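Local coordinates for NADP-dependent 2-hydroxyacid dehydrogenase (Rhizobium etli, PDB 4XCV), which probably catalyses the NADPH-dependent interconversion of 2-oxoacids and D-2-hydroxyacids, at residues 245-259 and 271-285. Residues are numbered along the deposited sequence; the frame is centred on the assembly and turned at random.
Sequences VSAVREGTLGGASLD and PLWELENVFITPHDA. With NDP (NADPH dihydro-nicotinamide-adenine-dinucleotide phosphate), chain B.
The carboxylate of D259 joins the loop 281-285 to the cofactor, OD1 mainly serving the loop and OD2 the NADPH. OD1 accepts the hydroxyl of T281, with OG1 at 2.7 Å on its anti side, and the backbone N of D284 on its syn side; the amide of A285 bonds weakly to both oxygens. OD2 takes the N7N of the NADPH carboxamide at 3.0 Å in a nearly straight bond (171°). With CG anti to the backbone N (chi1 -171°), D259, the residue after strand 255-258, turns its carboxylate to the amides and hydroxyl of the loop. The CB of A285 packs 3.2 Å from OD2, and so small a residue suits this tight spot beside the carboxylate. H283 turns its ring edge to the carboxamide O7N, and its ND1 is bonded to E264.

Behind this site strands 255-258 and 278-280 run parallel, 278-280 bordering the seven-stranded Rossmann sheet. Their ladder alternates: A256 N gives to N277 O, F279 N to A256 O, L258 N to F279 O at 2.9 Å, and T281 N to L258 O. G255 has no side chain, which suits the start of the pair, where its CA lies 3.1 Å from N277 O. S257 and F279 share one face; the serine OG, bonded to Q110 and H114, lies 3.8 Å from F279 CB.

On the other face the side chains are aliphatic. The L258 and L272 side chains cross at about a right angle, touching through their CD1 atoms, and L272 CD2 meets V245 CG2 at 3.8 Å. V248 and L275 approach tip to tip, CG1 to CG at 3.6 Å, joining helix 241-250 to the loop that leads into the edge strand.

The backbone ladder thus joins the strands and aliphatic packing seats the helix against 271-278, while two loop donors grip OD1 and OD2 meets the carboxamide, consistent with a part in orienting it.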
loop_
_atom_site.group_PDB
_atom_site.type_symbol
_atom_site.label_atom_id
_atom_site.label_comp_id
_atom_site.label_asym_id
_atom_site.label_seq_id
_atom_site.Cartn_x
_atom_site.Cartn_y
_atom_site.Cartn_z
ATOM N N VAL A 245 -4.583 10.765 -21.717
ATOM C CA VAL A 245 -5.917 11.315 -21.642
ATOM C C VAL A 245 -6.871 10.560 -22.596
ATOM O O VAL A 245 -7.952 10.149 -22.205
ATOM C CB VAL A 245 -5.921 12.821 -21.963
ATOM C CG1 VAL A 245 -7.331 13.405 -21.979
ATOM C CG2 VAL A 245 -5.070 13.593 -20.959
ATOM N N SER A 246 -6.487 10.408 -23.856
ATOM C CA SER A 246 -7.337 9.713 -24.811
ATOM C C SER A 246 -7.595 8.276 -24.414
ATOM O O SER A 246 -8.703 7.786 -24.566
ATOM C CB SER A 246 -6.718 9.796 -26.210
ATOM O OG SER A 246 -6.743 11.146 -26.695
ATOM N N ALA A 247 -6.547 7.607 -23.928
ATOM C CA ALA A 247 -6.671 6.182 -23.556
ATOM C C ALA A 247 -7.622 6.008 -22.380
ATOM O O ALA A 247 -8.424 5.040 -22.357
ATOM C CB ALA A 247 -5.308 5.584 -23.262
ATOM N N VAL A 248 -7.574 6.914 -21.395
ATOM C CA VAL A 248 -8.518 6.816 -20.281
ATOM C C VAL A 248 -9.931 7.127 -20.740
ATOM O O VAL A 248 -10.867 6.430 -20.398
ATOM C CB VAL A 248 -8.117 7.720 -19.099
ATOM C CG1 VAL A 248 -9.196 7.735 -18.040
ATOM C CG2 VAL A 248 -6.820 7.230 -18.495
ATOM N N ARG A 249 -10.108 8.156 -21.555
ATOM C CA ARG A 249 -11.442 8.502 -22.002
ATOM C C ARG A 249 -12.045 7.402 -22.852
ATOM O O ARG A 249 -13.273 7.180 -22.807
ATOM C CB ARG A 249 -11.390 9.784 -22.815
ATOM C CG ARG A 249 -11.115 11.000 -21.981
ATOM C CD ARG A 249 -10.894 12.197 -22.885
ATOM N NE ARG A 249 -11.961 12.416 -23.847
ATOM C CZ ARG A 249 -13.076 13.123 -23.631
ATOM N NH1 ARG A 249 -13.338 13.635 -22.438
ATOM N NH2 ARG A 249 -13.945 13.282 -24.609
ATOM N N GLU A 250 -11.259 6.742 -23.684
ATOM C CA GLU A 250 -11.819 5.724 -24.523
ATOM C C GLU A 250 -11.893 4.343 -23.899
ATOM O O GLU A 250 -12.465 3.419 -24.484
ATOM C CB GLU A 250 -11.235 5.757 -25.928
ATOM C CG GLU A 250 -9.827 5.344 -26.200
ATOM C CD GLU A 250 -9.511 5.674 -27.664
ATOM O OE1 GLU A 250 -8.999 6.776 -27.948
ATOM O OE2 GLU A 250 -9.856 4.862 -28.544
ATOM N N GLY A 251 -11.320 4.206 -22.707
ATOM C CA GLY A 251 -11.387 2.938 -21.979
ATOM C C GLY A 251 -10.241 1.997 -22.278
ATOM O O GLY A 251 -10.244 0.850 -21.810
ATOM N N THR A 252 -9.260 2.425 -23.059
ATOM C CA THR A 252 -8.031 1.625 -23.237
ATOM C C THR A 252 -7.285 1.467 -21.900
ATOM O O THR A 252 -6.800 0.378 -21.569
ATOM C CB THR A 252 -7.148 2.235 -24.321
ATOM O OG1 THR A 252 -7.876 2.260 -25.566
ATOM C CG2 THR A 252 -5.839 1.446 -24.526
ATOM N N LEU A 253 -7.210 2.559 -21.133
ATOM C CA LEU A 253 -6.682 2.503 -19.779
ATOM C C LEU A 253 -7.832 2.666 -18.825
ATOM O O LEU A 253 -8.720 3.521 -19.029
ATOM C CB LEU A 253 -5.672 3.611 -19.517
ATOM C CG LEU A 253 -4.333 3.488 -20.245
ATOM C CD1 LEU A 253 -3.492 4.729 -19.984
ATOM C CD2 LEU A 253 -3.567 2.254 -19.823
ATOM N N GLY A 254 -7.830 1.822 -17.795
ATOM C CA GLY A 254 -8.791 1.952 -16.708
ATOM C C GLY A 254 -8.447 3.069 -15.736
ATOM O O GLY A 254 -9.347 3.582 -15.062
ATOM N N GLY A 255 -7.204 3.523 -15.734
ATOM C CA GLY A 255 -6.769 4.583 -14.860
ATOM C C GLY A 255 -5.263 4.717 -14.957
ATOM O O GLY A 255 -4.583 4.072 -15.774
ATOM N N ALA A 256 -4.751 5.598 -14.112
ATOM C CA ALA A 256 -3.311 5.889 -14.103
ATOM C C ALA A 256 -2.908 6.454 -12.773
ATOM O O ALA A 256 -3.708 7.003 -12.033
ATOM C CB ALA A 256 -2.937 6.855 -15.224
ATOM N N SER A 257 -1.615 6.342 -12.471
ATOM C CA SER A 257 -0.998 7.084 -11.382
ATOM C C SER A 257 0.276 7.682 -11.903
ATOM O O SER A 257 1.129 6.976 -12.453
ATOM C CB SER A 257 -0.652 6.187 -10.192
ATOM O OG SER A 257 -1.835 5.669 -9.611
ATOM N N LEU A 258 0.435 8.996 -11.709
ATOM C CA LEU A 258 1.561 9.716 -12.265
ATOM C C LEU A 258 2.218 10.601 -11.250
ATOM O O LEU A 258 1.539 11.406 -10.618
ATOM C CB LEU A 258 1.079 10.583 -13.439
ATOM C CG LEU A 258 0.362 9.853 -14.577
ATOM C CD1 LEU A 258 -0.326 10.814 -15.530
ATOM C CD2 LEU A 258 1.271 8.936 -15.376
ATOM N N ASP A 259 3.532 10.460 -11.090
ATOM C CA ASP A 259 4.311 11.370 -10.264
ATOM C C ASP A 259 5.149 12.331 -11.081
ATOM O O ASP A 259 5.733 13.281 -10.521
ATOM C CB ASP A 259 5.301 10.582 -9.388
ATOM C CG ASP A 259 5.978 11.430 -8.350
ATOM O OD1 ASP A 259 5.304 12.054 -7.493
ATOM O OD2 ASP A 259 7.231 11.458 -8.313
ATOM N N PRO A 271 -5.959 18.080 -18.643
ATOM C CA PRO A 271 -7.123 17.232 -18.369
ATOM C C PRO A 271 -6.843 16.166 -17.321
ATOM O O PRO A 271 -7.780 15.559 -16.767
ATOM C CB PRO A 271 -7.414 16.575 -19.740
ATOM C CG PRO A 271 -6.803 17.475 -20.749
ATOM C CD PRO A 271 -5.561 18.033 -20.061
ATOM N N LEU A 272 -5.568 15.889 -17.070
ATOM C CA LEU A 272 -5.238 14.818 -16.115
ATOM C C LEU A 272 -5.796 15.057 -14.722
ATOM O O LEU A 272 -6.129 14.090 -14.012
ATOM C CB LEU A 272 -3.722 14.624 -16.054
ATOM C CG LEU A 272 -3.030 14.107 -17.315
ATOM C CD1 LEU A 272 -1.530 14.207 -17.172
ATOM C CD2 LEU A 272 -3.487 12.686 -17.631
ATOM N N TRP A 273 -5.790 16.310 -14.261
ATOM C CA TRP A 273 -6.216 16.575 -12.913
ATOM C C TRP A 273 -7.565 16.007 -12.537
ATOM O O TRP A 273 -7.741 15.504 -11.430
ATOM C CB TRP A 273 -6.237 18.071 -12.630
ATOM C CG TRP A 273 -4.946 18.819 -12.732
ATOM C CD1 TRP A 273 -4.539 19.624 -13.766
ATOM C CD2 TRP A 273 -3.956 18.952 -11.731
ATOM N NE1 TRP A 273 -3.354 20.200 -13.480
ATOM C CE2 TRP A 273 -2.956 19.793 -12.232
ATOM C CE3 TRP A 273 -3.791 18.402 -10.458
ATOM C CZ2 TRP A 273 -1.829 20.142 -11.487
ATOM C CZ3 TRP A 273 -2.666 18.734 -9.736
ATOM C CH2 TRP A 273 -1.701 19.588 -10.261
ATOM N N GLU A 274 -8.538 16.074 -13.443
ATOM C CA GLU A 274 -9.899 15.708 -13.129
ATOM C C GLU A 274 -10.337 14.432 -13.831
ATOM O O GLU A 274 -11.508 14.090 -13.779
ATOM C CB GLU A 274 -10.841 16.877 -13.444
ATOM C CG GLU A 274 -10.652 18.068 -12.502
ATOM C CD GLU A 274 -11.778 19.078 -12.592
ATOM O OE1 GLU A 274 -12.932 18.746 -12.268
ATOM O OE2 GLU A 274 -11.530 20.235 -12.962
ATOM N N LEU A 275 -9.429 13.720 -14.465
ATOM C CA LEU A 275 -9.752 12.481 -15.169
ATOM C C LEU A 275 -10.094 11.378 -14.166
ATOM O O LEU A 275 -9.388 11.214 -13.194
ATOM C CB LEU A 275 -8.510 12.112 -15.955
ATOM C CG LEU A 275 -8.553 11.210 -17.155
ATOM C CD1 LEU A 275 -9.618 11.598 -18.158
ATOM C CD2 LEU A 275 -7.170 11.381 -17.743
ATOM N N GLU A 276 -11.160 10.627 -14.410
ATOM C CA GLU A 276 -11.588 9.593 -13.492
ATOM C C GLU A 276 -10.498 8.526 -13.378
ATOM O O GLU A 276 -9.906 8.086 -14.366
ATOM C CB GLU A 276 -12.899 8.955 -13.982
ATOM C CG GLU A 276 -14.057 9.946 -14.017
ATOM C CD GLU A 276 -14.254 10.584 -15.385
ATOM O OE1 GLU A 276 -13.253 10.863 -16.115
ATOM O OE2 GLU A 276 -15.457 10.838 -15.731
ATOM N N ASN A 277 -10.276 8.073 -12.152
ATOM C CA ASN A 277 -9.326 6.963 -11.902
ATOM C C ASN A 277 -7.865 7.349 -12.172
ATOM O O ASN A 277 -7.047 6.465 -12.442
ATOM C CB ASN A 277 -9.652 5.699 -12.745
ATOM C CG ASN A 277 -11.020 5.130 -12.470
ATOM O OD1 ASN A 277 -11.838 4.935 -13.367
ATOM N ND2 ASN A 277 -11.249 4.820 -11.235
ATOM N N VAL A 278 -7.552 8.632 -12.130
ATOM C CA VAL A 278 -6.186 9.106 -12.314
ATOM C C VAL A 278 -5.748 9.767 -11.024
ATOM O O VAL A 278 -6.450 10.634 -10.495
ATOM C CB VAL A 278 -6.064 10.051 -13.492
ATOM C CG1 VAL A 278 -4.679 10.667 -13.519
ATOM C CG2 VAL A 278 -6.343 9.277 -14.763
ATOM N N PHE A 279 -4.599 9.344 -10.493
ATOM C CA PHE A 279 -3.987 9.866 -9.293
ATOM C C PHE A 279 -2.736 10.604 -9.683
ATOM O O PHE A 279 -1.885 10.090 -10.404
ATOM C CB PHE A 279 -3.620 8.718 -8.330
ATOM C CG PHE A 279 -4.785 7.934 -7.839
ATOM C CD1 PHE A 279 -5.266 6.887 -8.572
ATOM C CD2 PHE A 279 -5.385 8.204 -6.624
ATOM C CE1 PHE A 279 -6.347 6.153 -8.116
ATOM C CE2 PHE A 279 -6.453 7.438 -6.142
ATOM C CZ PHE A 279 -6.927 6.412 -6.900
ATOM N N ILE A 280 -2.647 11.856 -9.201
ATOM C CA ILE A 280 -1.490 12.725 -9.495
ATOM C C ILE A 280 -0.783 13.011 -8.206
ATOM O O ILE A 280 -1.380 13.426 -7.225
ATOM C CB ILE A 280 -1.935 14.046 -10.087
ATOM C CG1 ILE A 280 -2.286 13.810 -11.540
ATOM C CG2 ILE A 280 -0.852 15.114 -9.956
ATOM C CD1 ILE A 280 -2.952 15.003 -12.155
ATOM N N THR A 281 0.531 12.812 -8.204
ATOM C CA THR A 281 1.378 13.364 -7.153
ATOM C C THR A 281 2.370 14.292 -7.829
ATOM O O THR A 281 2.845 14.055 -8.965
ATOM C CB THR A 281 2.061 12.310 -6.249
ATOM O OG1 THR A 281 2.775 11.384 -7.065
ATOM C CG2 THR A 281 1.099 11.578 -5.418
ATOM N N PRO A 282 2.728 15.407 -7.162
ATOM C CA PRO A 282 3.466 16.490 -7.833
ATOM C C PRO A 282 4.981 16.254 -7.736
ATOM O O PRO A 282 5.716 17.052 -7.177
ATOM C CB PRO A 282 3.033 17.742 -7.033
ATOM C CG PRO A 282 2.858 17.164 -5.634
ATOM C CD PRO A 282 2.195 15.842 -5.852
ATOM N N HIS A 283 5.454 15.169 -8.335
ATOM C CA HIS A 283 6.851 14.837 -8.264
ATOM C C HIS A 283 7.365 14.864 -6.837
ATOM O O HIS A 283 8.395 15.441 -6.555
ATOM C CB HIS A 283 7.675 15.700 -9.240
ATOM C CG HIS A 283 8.964 15.048 -9.669
ATOM N ND1 HIS A 283 9.617 15.336 -10.845
ATOM C CD2 HIS A 283 9.707 14.071 -9.073
ATOM C CE1 HIS A 283 10.721 14.621 -10.938
ATOM N NE2 HIS A 283 10.804 13.848 -9.861
ATOM N N ASP A 284 6.606 14.203 -5.937
ATOM C CA ASP A 284 7.013 14.086 -4.537
ATOM C C ASP A 284 7.010 12.619 -4.096
ATOM O O ASP A 284 7.099 12.358 -2.883
ATOM C CB ASP A 284 6.210 15.010 -3.625
ATOM C CG ASP A 284 4.745 14.628 -3.461
ATOM O OD1 ASP A 284 4.344 13.569 -4.040
ATOM O OD2 ASP A 284 4.008 15.320 -2.698
ATOM N N ALA A 285 7.034 11.690 -5.038
ATOM C CA ALA A 285 7.096 10.246 -4.657
ATOM C C ALA A 285 8.387 9.927 -3.910
ATOM O O ALA A 285 8.387 9.118 -2.985
ATOM C CB ALA A 285 7.021 9.371 -5.874
HETATM P PA NDP B . 18.890 2.326 -12.780
HETATM O O1A NDP B . 19.381 1.591 -11.572
HETATM O O2A NDP B . 19.870 2.970 -13.740
HETATM O O5B NDP B . 17.953 1.310 -13.585
HETATM C C5B NDP B . 17.457 1.690 -14.872
HETATM C C4B NDP B . 16.681 0.513 -15.415
HETATM O O4B NDP B . 16.071 0.921 -16.636
HETATM C C3B NDP B . 17.571 -0.672 -15.708
HETATM O O3B NDP B . 16.882 -1.901 -15.400
HETATM C C2B NDP B . 17.768 -0.521 -17.193
HETATM O O2B NDP B . 18.049 -1.755 -17.909
HETATM C C1B NDP B . 16.395 -0.008 -17.625
HETATM N N9A NDP B . 16.405 0.634 -18.941
HETATM C C8A NDP B . 17.122 1.728 -19.266
HETATM N N7A NDP B . 16.967 1.979 -20.602
HETATM C C5A NDP B . 16.169 0.983 -21.092
HETATM C C6A NDP B . 15.717 0.652 -22.369
HETATM N N6A NDP B . 15.983 1.424 -23.423
HETATM N N1A NDP B . 14.957 -0.441 -22.502
HETATM C C2A NDP B . 14.653 -1.210 -21.434
HETATM N N3A NDP B . 15.061 -0.965 -20.178
HETATM C C4A NDP B . 15.814 0.150 -20.056
HETATM O O3 NDP B . 17.862 3.484 -12.345
HETATM P PN NDP B . 16.978 3.614 -11.009
HETATM O O1N NDP B . 16.202 2.346 -10.871
HETATM O O2N NDP B . 17.797 3.997 -9.870
HETATM O O5D NDP B . 16.068 4.849 -11.377
HETATM C C5D NDP B . 15.248 4.830 -12.555
HETATM C C4D NDP B . 14.843 6.282 -12.840
HETATM O O4D NDP B . 13.913 6.731 -11.865
HETATM C C3D NDP B . 15.952 7.294 -12.760
HETATM O O3D NDP B . 16.703 7.351 -13.986
HETATM C C2D NDP B . 15.234 8.599 -12.456
HETATM O O2D NDP B . 14.979 9.307 -13.692
HETATM C C1D NDP B . 13.908 8.165 -11.902
HETATM N N1N NDP B . 13.606 8.610 -10.539
HETATM C C2N NDP B . 12.429 9.255 -10.263
HETATM C C3N NDP B . 12.171 9.765 -9.036
HETATM C C7N NDP B . 10.926 10.409 -8.706
HETATM O O7N NDP B . 10.928 11.153 -7.697
HETATM N N7N NDP B . 9.806 10.231 -9.384
HETATM C C4N NDP B . 13.138 9.565 -7.935
HETATM C C5N NDP B . 14.327 8.837 -8.339
HETATM C C6N NDP B . 14.577 8.410 -9.556
HETATM P P2B NDP B . 19.360 -2.625 -17.518
HETATM O O1X NDP B . 19.474 -3.648 -18.601
HETATM O O2X NDP B . 20.515 -1.639 -17.489
HETATM O O3X NDP B . 19.130 -3.165 -16.166
#